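Local coordinates for CRISPR-associated protein Cse2 (PDB 2ZCA), which probably takes part in CRISPR-based adaptive immunity against viruses and plasmids as the small CasB/Cse2 subunit of the type I-E system, at residues Trp20-Ala25 and Met42-Pro47; Phe100-Glu105 and Ala112-Gln117; Leu132-Arg137 and Arg143-Arg148. All coordinates share one frame; numbering follows the deposited sequence.

Contact 1 (Trp20-Ala25 and Met42-Pro47); sequences WTAARA and MPYVEP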
loop_
_atom_site.group_PDB
_atom_site.type_symbol
_atom_site.label_atom_id
_atom_site.label_comp_id
_atom_site.label_asym_id
_atom_site.label_seq_id
_atom_site.Cartn_x
_atom_site.Cartn_y
_atom_site.Cartn_z
ATOM N N TRP A 20 -4.907 -13.199 13.612
ATOM C CA TRP A 20 -5.337 -12.306 12.535
ATOM C C TRP A 20 -6.371 -11.278 12.976
ATOM O O TRP A 20 -6.215 -10.089 12.707
ATOM C CB TRP A 20 -5.895 -13.103 11.349
ATOM C CG TRP A 20 -6.463 -12.221 10.252
ATOM C CD1 TRP A 20 -7.729 -12.259 9.744
ATOM C CD2 TRP A 20 -5.786 -11.158 9.561
ATOM N NE1 TRP A 20 -7.887 -11.286 8.783
ATOM C CE2 TRP A 20 -6.710 -10.596 8.651
ATOM C CE3 TRP A 20 -4.491 -10.625 9.624
ATOM C CZ2 TRP A 20 -6.380 -9.525 7.808
ATOM C CZ3 TRP A 20 -4.162 -9.559 8.786
ATOM C CH2 TRP A 20 -5.105 -9.023 7.892
ATOM N N THR A 21 -7.426 -11.729 13.651
ATOM C CA THR A 21 -8.474 -10.813 14.098
ATOM C C THR A 21 -7.895 -9.602 14.816
ATOM O O THR A 21 -8.279 -8.463 14.540
ATOM C CB THR A 21 -9.479 -11.519 15.032
ATOM O OG1 THR A 21 -10.172 -12.537 14.296
ATOM C CG2 THR A 21 -10.491 -10.517 15.584
ATOM N N ALA A 22 -6.968 -9.850 15.733
ATOM C CA ALA A 22 -6.327 -8.780 16.483
ATOM C C ALA A 22 -5.396 -7.964 15.583
ATOM O O ALA A 22 -5.306 -6.744 15.717
ATOM C CB ALA A 22 -5.539 -9.364 17.657
ATOM N N ALA A 23 -4.701 -8.643 14.675
ATOM C CA ALA A 23 -3.783 -7.967 13.765
ATOM C C ALA A 23 -4.555 -7.033 12.836
ATOM O O ALA A 23 -4.192 -5.867 12.676
ATOM C CB ALA A 23 -2.999 -8.992 12.949
ATOM N N ARG A 24 -5.619 -7.550 12.225
ATOM C CA ARG A 24 -6.429 -6.743 11.321
ATOM C C ARG A 24 -6.994 -5.544 12.068
ATOM O O ARG A 24 -7.035 -4.440 11.536
ATOM C CB ARG A 24 -7.588 -7.559 10.734
ATOM C CG ARG A 24 -8.419 -6.776 9.709
ATOM C CD ARG A 24 -9.681 -7.525 9.297
ATOM N NE ARG A 24 -10.316 -6.937 8.115
ATOM C CZ ARG A 24 -10.925 -5.754 8.085
ATOM N NH1 ARG A 24 -10.997 -5.003 9.175
ATOM N NH2 ARG A 24 -11.465 -5.318 6.954
ATOM N N ALA A 25 -7.436 -5.765 13.304
ATOM C CA ALA A 25 -7.994 -4.687 14.107
ATOM C C ALA A 25 -6.963 -3.581 14.301
ATOM O O ALA A 25 -7.288 -2.395 14.198
ATOM C CB ALA A 25 -8.456 -5.224 15.464
HETATM N N MSE A 42 2.553 -2.226 15.930
HETATM C CA MSE A 42 3.972 -2.555 15.991
HETATM C C MSE A 42 4.345 -4.015 16.250
HETATM O O MSE A 42 5.253 -4.545 15.611
HETATM C CB MSE A 42 4.661 -1.623 16.995
HETATM C CG MSE A 42 4.595 -0.161 16.548
HETATM SE SE MSE A 42 5.516 1.085 17.692
HETATM C CE MSE A 42 4.887 2.745 16.917
ATOM N N PRO A 43 3.658 -4.689 17.182
ATOM C CA PRO A 43 4.004 -6.094 17.439
ATOM C C PRO A 43 3.803 -7.000 16.220
ATOM O O PRO A 43 4.365 -8.097 16.151
ATOM C CB PRO A 43 3.065 -6.473 18.585
ATOM C CG PRO A 43 2.903 -5.189 19.323
ATOM C CD PRO A 43 2.711 -4.192 18.195
ATOM N N TYR A 44 3.004 -6.539 15.264
ATOM C CA TYR A 44 2.704 -7.324 14.065
ATOM C C TYR A 44 3.595 -7.008 12.871
ATOM O O TYR A 44 3.562 -7.717 11.861
ATOM C CB TYR A 44 1.242 -7.110 13.667
ATOM C CG TYR A 44 0.267 -7.510 14.747
ATOM C CD1 TYR A 44 0.016 -8.854 15.024
ATOM C CD2 TYR A 44 -0.380 -6.545 15.515
ATOM C CE1 TYR A 44 -0.861 -9.225 16.044
ATOM C CE2 TYR A 44 -1.256 -6.905 16.538
ATOM C CZ TYR A 44 -1.491 -8.245 16.796
ATOM O OH TYR A 44 -2.355 -8.597 17.811
ATOM N N VAL A 45 4.389 -5.952 12.983
ATOM C CA VAL A 45 5.264 -5.548 11.891
ATOM C C VAL A 45 6.753 -5.579 12.246
ATOM O O VAL A 45 7.581 -5.977 11.425
ATOM C CB VAL A 45 4.893 -4.129 11.409
ATOM C CG1 VAL A 45 5.845 -3.674 10.313
ATOM C CG2 VAL A 45 3.454 -4.125 10.896
ATOM N N GLU A 46 7.094 -5.173 13.466
ATOM C CA GLU A 46 8.495 -5.136 13.876
ATOM C C GLU A 46 9.239 -6.469 13.765
ATOM O O GLU A 46 10.406 -6.495 13.375
ATOM C CB GLU A 46 8.618 -4.566 15.293
ATOM C CG GLU A 46 8.304 -3.071 15.383
ATOM C CD GLU A 46 9.160 -2.223 14.449
ATOM O OE1 GLU A 46 10.364 -2.523 14.301
ATOM O OE2 GLU A 46 8.636 -1.241 13.871
ATOM N N PRO A 47 8.584 -7.591 14.109
ATOM C CA PRO A 47 9.284 -8.876 13.999
ATOM C C PRO A 47 9.753 -9.116 12.560
ATOM O O PRO A 47 10.758 -9.788 12.324
ATOM C CB PRO A 47 8.227 -9.879 14.442
ATOM C CG PRO A 47 7.488 -9.115 15.499
ATOM C CD PRO A 47 7.312 -7.751 14.835
#

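Contact 2 (Phe100-Glu105 and Ala112-Gln117); sequences FLALLE and AFRLRQ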
loop_
_atom_site.group_PDB
_atom_site.type_symbol
_atom_site.label_atom_id
_atom_site.label_comp_id
_atom_site.label_asym_id
_atom_site.label_seq_id
_atom_site.Cartn_x
_atom_site.Cartn_y
_atom_site.Cartn_z
ATOM N N PHE A 100 -5.999 10.353 -9.434
ATOM C CA PHE A 100 -4.853 9.547 -9.828
ATOM C C PHE A 100 -3.648 10.451 -10.086
ATOM O O PHE A 100 -2.553 10.192 -9.595
ATOM C CB PHE A 100 -5.180 8.738 -11.090
ATOM C CG PHE A 100 -3.987 8.049 -11.694
ATOM C CD1 PHE A 100 -3.311 7.052 -10.994
ATOM C CD2 PHE A 100 -3.522 8.414 -12.956
ATOM C CE1 PHE A 100 -2.191 6.429 -11.538
ATOM C CE2 PHE A 100 -2.398 7.795 -13.513
ATOM C CZ PHE A 100 -1.731 6.801 -12.800
ATOM N N LEU A 101 -3.841 11.517 -10.852
ATOM C CA LEU A 101 -2.723 12.418 -11.129
ATOM C C LEU A 101 -2.178 13.069 -9.860
ATOM O O LEU A 101 -0.967 13.237 -9.716
ATOM C CB LEU A 101 -3.134 13.488 -12.142
ATOM C CG LEU A 101 -3.418 12.910 -13.534
ATOM C CD1 LEU A 101 -3.873 14.019 -14.470
ATOM C CD2 LEU A 101 -2.171 12.229 -14.077
ATOM N N ALA A 102 -3.068 13.425 -8.937
ATOM C CA ALA A 102 -2.648 14.043 -7.680
ATOM C C ALA A 102 -1.856 13.040 -6.850
ATOM O O ALA A 102 -0.971 13.411 -6.074
ATOM C CB ALA A 102 -3.864 14.530 -6.897
ATOM N N LEU A 103 -2.187 11.763 -7.008
ATOM C CA LEU A 103 -1.487 10.706 -6.294
ATOM C C LEU A 103 -0.054 10.639 -6.823
ATOM O O LEU A 103 0.908 10.601 -6.053
ATOM C CB LEU A 103 -2.201 9.368 -6.506
ATOM C CG LEU A 103 -1.560 8.141 -5.860
ATOM C CD1 LEU A 103 -1.359 8.387 -4.377
ATOM C CD2 LEU A 103 -2.444 6.925 -6.101
ATOM N N LEU A 104 0.090 10.644 -8.143
ATOM C CA LEU A 104 1.420 10.601 -8.739
ATOM C C LEU A 104 2.243 11.827 -8.333
ATOM O O LEU A 104 3.468 11.762 -8.249
ATOM C CB LEU A 104 1.322 10.552 -10.267
ATOM C CG LEU A 104 0.594 9.369 -10.902
ATOM C CD1 LEU A 104 0.650 9.510 -12.423
ATOM C CD2 LEU A 104 1.248 8.062 -10.467
ATOM N N GLU A 105 1.564 12.939 -8.072
ATOM C CA GLU A 105 2.236 14.188 -7.704
ATOM C C GLU A 105 2.460 14.372 -6.204
ATOM O O GLU A 105 3.083 15.344 -5.788
ATOM C CB GLU A 105 1.426 15.378 -8.239
ATOM C CG GLU A 105 1.251 15.371 -9.752
ATOM C CD GLU A 105 -0.001 16.102 -10.216
ATOM O OE1 GLU A 105 -0.750 16.636 -9.365
ATOM O OE2 GLU A 105 -0.238 16.135 -11.443
ATOM N N ALA A 112 0.827 9.292 2.156
ATOM C CA ALA A 112 0.069 8.375 3.002
ATOM C C ALA A 112 -1.434 8.618 2.866
ATOM O O ALA A 112 -2.209 7.684 2.665
ATOM C CB ALA A 112 0.501 8.520 4.466
ATOM N N PHE A 113 -1.839 9.881 2.967
ATOM C CA PHE A 113 -3.248 10.238 2.855
ATOM C C PHE A 113 -3.820 9.890 1.482
ATOM O O PHE A 113 -4.875 9.270 1.378
ATOM C CB PHE A 113 -3.438 11.735 3.110
ATOM C CG PHE A 113 -4.853 12.209 2.921
ATOM C CD1 PHE A 113 -5.845 11.867 3.835
ATOM C CD2 PHE A 113 -5.196 12.989 1.820
ATOM C CE1 PHE A 113 -7.162 12.294 3.657
ATOM C CE2 PHE A 113 -6.511 13.422 1.632
ATOM C CZ PHE A 113 -7.495 13.072 2.553
ATOM N N ARG A 114 -3.126 10.290 0.423
ATOM C CA ARG A 114 -3.625 10.023 -0.923
ATOM C C ARG A 114 -3.645 8.555 -1.301
ATOM O O ARG A 114 -4.499 8.123 -2.078
ATOM C CB ARG A 114 -2.829 10.831 -1.947
ATOM C CG ARG A 114 -3.152 12.307 -1.849
ATOM C CD ARG A 114 -2.398 13.163 -2.847
ATOM N NE ARG A 114 -2.886 14.537 -2.786
ATOM C CZ ARG A 114 -2.313 15.573 -3.391
ATOM N NH1 ARG A 114 -1.214 15.400 -4.116
ATOM N NH2 ARG A 114 -2.838 16.785 -3.260
ATOM N N LEU A 115 -2.721 7.777 -0.748
ATOM C CA LEU A 115 -2.691 6.358 -1.062
ATOM C C LEU A 115 -3.854 5.663 -0.358
ATOM O O LEU A 115 -4.492 4.780 -0.928
ATOM C CB LEU A 115 -1.360 5.734 -0.637
ATOM C CG LEU A 115 -1.038 4.373 -1.264
ATOM C CD1 LEU A 115 -0.925 4.511 -2.794
ATOM C CD2 LEU A 115 0.270 3.847 -0.688
ATOM N N ARG A 116 -4.135 6.063 0.880
ATOM C CA ARG A 116 -5.250 5.466 1.610
ATOM C C ARG A 116 -6.543 5.788 0.866
ATOM O O ARG A 116 -7.404 4.928 0.675
ATOM C CB ARG A 116 -5.333 6.029 3.032
ATOM C CG ARG A 116 -6.536 5.517 3.813
ATOM C CD ARG A 116 -7.453 6.655 4.220
ATOM N NE ARG A 116 -6.780 7.602 5.107
ATOM C CZ ARG A 116 -7.334 8.722 5.560
ATOM N NH1 ARG A 116 -6.648 9.526 6.365
ATOM N NH2 ARG A 116 -8.575 9.038 5.210
ATOM N N GLN A 117 -6.669 7.036 0.435
ATOM C CA GLN A 117 -7.860 7.461 -0.288
ATOM C C GLN A 117 -8.033 6.706 -1.608
ATOM O O GLN A 117 -9.147 6.319 -1.972
ATOM C CB GLN A 117 -7.796 8.968 -0.542
ATOM C CG GLN A 117 -8.973 9.521 -1.324
ATOM C CD GLN A 117 -8.870 11.017 -1.541
ATOM O OE1 GLN A 117 -9.126 11.810 -0.631
ATOM N NE2 GLN A 117 -8.476 11.414 -2.747
#

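Contact 3 (Leu132-Arg137 and Arg143-Arg148); sequences LDDLLR and RHVQAR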
loop_
_atom_site.group_PDB
_atom_site.type_symbol
_atom_site.label_atom_id
_atom_site.label_comp_id
_atom_site.label_asym_id
_atom_site.label_seq_id
_atom_site.Cartn_x
_atom_site.Cartn_y
_atom_site.Cartn_z
ATOM N N LEU A 132 4.007 -2.268 -2.243
ATOM C CA LEU A 132 5.099 -1.981 -1.318
ATOM C C LEU A 132 6.400 -1.702 -2.071
ATOM O O LEU A 132 7.114 -0.757 -1.748
ATOM C CB LEU A 132 5.316 -3.137 -0.335
ATOM C CG LEU A 132 6.503 -2.941 0.615
ATOM C CD1 LEU A 132 6.305 -1.666 1.431
ATOM C CD2 LEU A 132 6.648 -4.149 1.527
ATOM N N ASP A 133 6.715 -2.522 -3.068
ATOM C CA ASP A 133 7.942 -2.297 -3.824
ATOM C C ASP A 133 7.945 -0.898 -4.419
ATOM O O ASP A 133 8.989 -0.240 -4.481
ATOM C CB ASP A 133 8.103 -3.331 -4.944
ATOM C CG ASP A 133 8.468 -4.706 -4.421
ATOM O OD1 ASP A 133 9.279 -4.787 -3.477
ATOM O OD2 ASP A 133 7.957 -5.706 -4.963
ATOM N N ASP A 134 6.776 -0.443 -4.860
ATOM C CA ASP A 134 6.663 0.882 -5.451
ATOM C C ASP A 134 6.769 1.993 -4.407
ATOM O O ASP A 134 7.471 2.979 -4.613
ATOM C CB ASP A 134 5.347 1.016 -6.223
ATOM C CG ASP A 134 5.324 0.178 -7.485
ATOM O OD1 ASP A 134 6.414 -0.225 -7.948
ATOM O OD2 ASP A 134 4.219 -0.064 -8.022
ATOM N N LEU A 135 6.080 1.830 -3.282
ATOM C CA LEU A 135 6.120 2.843 -2.232
ATOM C C LEU A 135 7.548 3.003 -1.696
ATOM O O LEU A 135 7.990 4.108 -1.379
ATOM C CB LEU A 135 5.159 2.456 -1.100
ATOM C CG LEU A 135 4.940 3.481 0.020
ATOM C CD1 LEU A 135 4.488 4.816 -0.566
ATOM C CD2 LEU A 135 3.902 2.943 0.995
ATOM N N LEU A 136 8.271 1.895 -1.603
ATOM C CA LEU A 136 9.645 1.934 -1.120
ATOM C C LEU A 136 10.553 2.771 -2.022
ATOM O O LEU A 136 11.543 3.338 -1.562
ATOM C CB LEU A 136 10.204 0.514 -1.016
ATOM C CG LEU A 136 9.709 -0.320 0.167
ATOM C CD1 LEU A 136 10.114 -1.782 -0.008
ATOM C CD2 LEU A 136 10.299 0.248 1.451
ATOM N N ARG A 137 10.208 2.860 -3.302
ATOM C CA ARG A 137 11.019 3.609 -4.261
ATOM C C ARG A 137 10.335 4.900 -4.712
ATOM O O ARG A 137 10.771 5.547 -5.660
ATOM C CB ARG A 137 11.294 2.732 -5.482
ATOM C CG ARG A 137 11.999 1.416 -5.157
ATOM C CD ARG A 137 12.034 0.507 -6.376
ATOM N NE ARG A 137 10.701 0.038 -6.755
ATOM C CZ ARG A 137 10.419 -0.549 -7.915
ATOM N NH1 ARG A 137 11.379 -0.736 -8.812
ATOM N NH2 ARG A 137 9.178 -0.946 -8.183
ATOM N N ARG A 143 11.702 9.607 -10.191
ATOM C CA ARG A 143 10.255 9.410 -10.155
ATOM C C ARG A 143 9.895 8.328 -11.176
ATOM O O ARG A 143 8.911 8.441 -11.902
ATOM C CB ARG A 143 9.517 10.721 -10.469
ATOM C CG ARG A 143 9.794 11.823 -9.443
ATOM C CD ARG A 143 9.012 13.105 -9.706
ATOM N NE ARG A 143 7.575 12.939 -9.496
ATOM C CZ ARG A 143 6.688 12.804 -10.474
ATOM N NH1 ARG A 143 7.091 12.820 -11.736
ATOM N NH2 ARG A 143 5.398 12.654 -10.189
ATOM N N HIS A 144 10.691 7.263 -11.217
ATOM C CA HIS A 144 10.436 6.192 -12.175
ATOM C C HIS A 144 9.179 5.396 -11.854
ATOM O O HIS A 144 8.486 4.944 -12.765
ATOM C CB HIS A 144 11.654 5.263 -12.289
ATOM C CG HIS A 144 11.958 4.487 -11.047
ATOM N ND1 HIS A 144 11.456 3.225 -10.816
ATOM C CD2 HIS A 144 12.732 4.786 -9.976
ATOM C CE1 HIS A 144 11.911 2.777 -9.659
ATOM N NE2 HIS A 144 12.688 3.706 -9.129
ATOM N N VAL A 145 8.871 5.229 -10.571
ATOM C CA VAL A 145 7.667 4.496 -10.196
ATOM C C VAL A 145 6.441 5.260 -10.692
ATOM O O VAL A 145 5.516 4.674 -11.259
ATOM C CB VAL A 145 7.543 4.330 -8.666
ATOM C CG1 VAL A 145 6.218 3.653 -8.330
ATOM C CG2 VAL A 145 8.706 3.510 -8.129
ATOM N N GLN A 146 6.437 6.571 -10.475
ATOM C CA GLN A 146 5.316 7.402 -10.901
ATOM C C GLN A 146 5.097 7.322 -12.405
ATOM O O GLN A 146 3.958 7.246 -12.873
ATOM C CB GLN A 146 5.539 8.856 -10.484
ATOM C CG GLN A 146 5.443 9.083 -8.982
ATOM C CD GLN A 146 6.741 8.804 -8.236
ATOM O OE1 GLN A 146 7.629 8.113 -8.732
ATOM N NE2 GLN A 146 6.844 9.342 -7.024
ATOM N N ALA A 147 6.186 7.340 -13.166
ATOM C CA ALA A 147 6.071 7.253 -14.616
ATOM C C ALA A 147 5.500 5.896 -15.020
ATOM O O ALA A 147 4.707 5.807 -15.956
ATOM C CB ALA A 147 7.433 7.466 -15.271
ATOM N N ARG A 148 5.894 4.840 -14.309
ATOM C CA ARG A 148 5.400 3.503 -14.630
ATOM C C ARG A 148 3.918 3.379 -14.285
ATOM O O ARG A 148 3.172 2.681 -14.974
ATOM C CB ARG A 148 6.192 2.426 -13.883
ATOM C CG ARG A 148 6.153 1.061 -14.573
ATOM C CD ARG A 148 6.494 -0.075 -13.618
ATOM N NE ARG A 148 5.369 -0.376 -12.737
ATOM C CZ ARG A 148 5.427 -0.357 -11.409
ATOM N NH1 ARG A 148 4.347 -0.647 -10.694
ATOM N NH2 ARG A 148 6.563 -0.047 -10.797
HETATM O O HOH W 1 9.997 6.657 -8.172
#

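Contact 1 (Trp20-Ala25 and Met42-Pro47)
Tyr44 lays the face of its ring on the backbone of Ala23, and this one aromatic side chain makes every contact of segment 42-47 with segment 20-25. The CB of Tyr44 is directed at the facing helix, and CG stands anti to the carbonyl carbon, beside the backbone N (chi1 -59°), which carries the ring across the gap between the helices. Followed outward, CG and CD1 come first to the methyl group of Ala23, with Tyr44 CD1 3.7 Å from Ala23 CB; CE1 continues along the same methyl. CE2 and CZ have moved on to the main chain, where Ala23 CA lies 3.8 Å from the centroid of the Tyr44 ring. That carbon is only 8° off the ring normal, so the geometry is a CH-pi contact over the middle of the face. The hydroxyl ends the path one residue earlier in the helix, with Tyr44 OH 3.3 Å from Ala22 CB. No hydrogen bond joins the two segments; the 133 Å² buried between them comes from apolar and CH-pi contacts.

The small alanine side chains let the ring come down to the helix backbone, and the closest CA pair is Ala23 and Tyr44 at 6.5 Å. Leu14 of helix 3-15 touches both residues from outside the pair, while the main-chain O of Tyr44 accepts a hydrogen bond from Trp10 NE1. The arrangement is an aromatic face laid on one alanine, a CH-pi helix-helix contact joining helices 20-29 and 42-49 of the all-helical Cse2 fold.

Contact 2 (Phe100-Glu105 and Ala112-Gln117)
Helix 100-104 and helix 112-117 run roughly antiparallel, their N-to-C directions 146° apart and their axes approaching to 9.7 Å, with Leu103 and Arg114 forming the nearest CA pair. This is a helical hairpin, two helices joined by a short connection within the all-helical Cse2 fold. Its inner side is apolar. Leu103 sets CG anti to its backbone N (chi1 178°), and from there Leu103 CD1 reaches 3.7 Å from Arg114 CB and 4.2 Å from Leu115 CD1. Trp149 of helix 144-155 touches both leucines, and Leu86 and Leu82 of helix 82-90 add to the packing against Leu103 and Leu115 respectively.

On the outer side, Arg114 slides past Leu103 in the opposite direction, its chain extended from CG to NE. Ala102 CB then lies over the centre of the guanidinium face, 3.9 Å above its plane, so that the flat group rests on a methyl. The carboxylate of Glu105 is near but not in contact: Glu105 OE1 is 5.4 Å from Arg114 NH1, a separation at which any attraction is probably modest. Arg114 NH1 meets the main-chain O of Ala102 at 2.8 Å, but the N-H...O angle of 120° makes this hydrogen bond weak.

Contact 3 (Leu132-Arg137 and Arg143-Arg148)
Asp134 OD1 receives two arginine nitrogens, one from each segment. Arg148 NH2 donates to Asp134 OD1 at 2.9 Å with a nearly straight N-H...O angle of 169°, arriving from above the carboxylate plane. Arg137 NH2, from the same segment as the aspartate, adds a weak bond, part of a salt bridge. The second carboxylate oxygen completes an end-on, two-nitrogen grip: Arg148 NH1 donates to Asp134 OD2 at 2.7 Å, on the syn side. Both oxygens lie near the Arg148 guanidinium plane, yet the two flat groups are turned 38° against each other, so the pairing is twisted. A bend at chi3 (76°) brings the Arg148 guanidinium round to the acid, and Glu152 OE2 forms a salt bridge with its NE.

Arg137 is held by a further bond, from Arg137 NE to the main-chain O of Asp133 at 2.9 Å. Over one face of its guanidinium come Val145 CG2 and His144 CE1, the latter 3.7 Å from Arg137 NH1 at the edge of the imidazole. Beneath the charges, Val145 CG1 packs 3.5 Å from Asp134 CB. A water also spans the segments, donating to the main-chain O of Arg137 and to Gln146 OE1 and accepting from Val145 N, one of the first amides of helix 144-155.

Arg137 NH2 and Arg148 NH2 approach to 3.8 Å, a proximity that the shared carboxylate probably makes tolerable. Trp149 NE1 gives Asp134 OD2 another hydrogen bond; with so many donors round it, this buried carboxylate is probably stabilised in its ionised form.

Each contact pairs helices close in sequence, and all three mix buried with more exposed residues. The centre of contact 1 lies about 16 Å from the centre of the chain, on the opposite side from the others, and the contact relies on apolar and CH-pi packing. The centres of contacts 2 and 3 each lie about 11 Å from the chain centre and about 13 Å from each other. Contact 2 combines buried leucines with a weakly bonded arginine, whereas contact 3 is governed by ionic pairing and a bridging water. The latter two also touch: Leu104 O and Arg143 NH2 probably share a hydrogen bond, and Leu115 packs on Leu135. Helix 144-155, one partner of contact 3, also packs on contact 2 through Trp149.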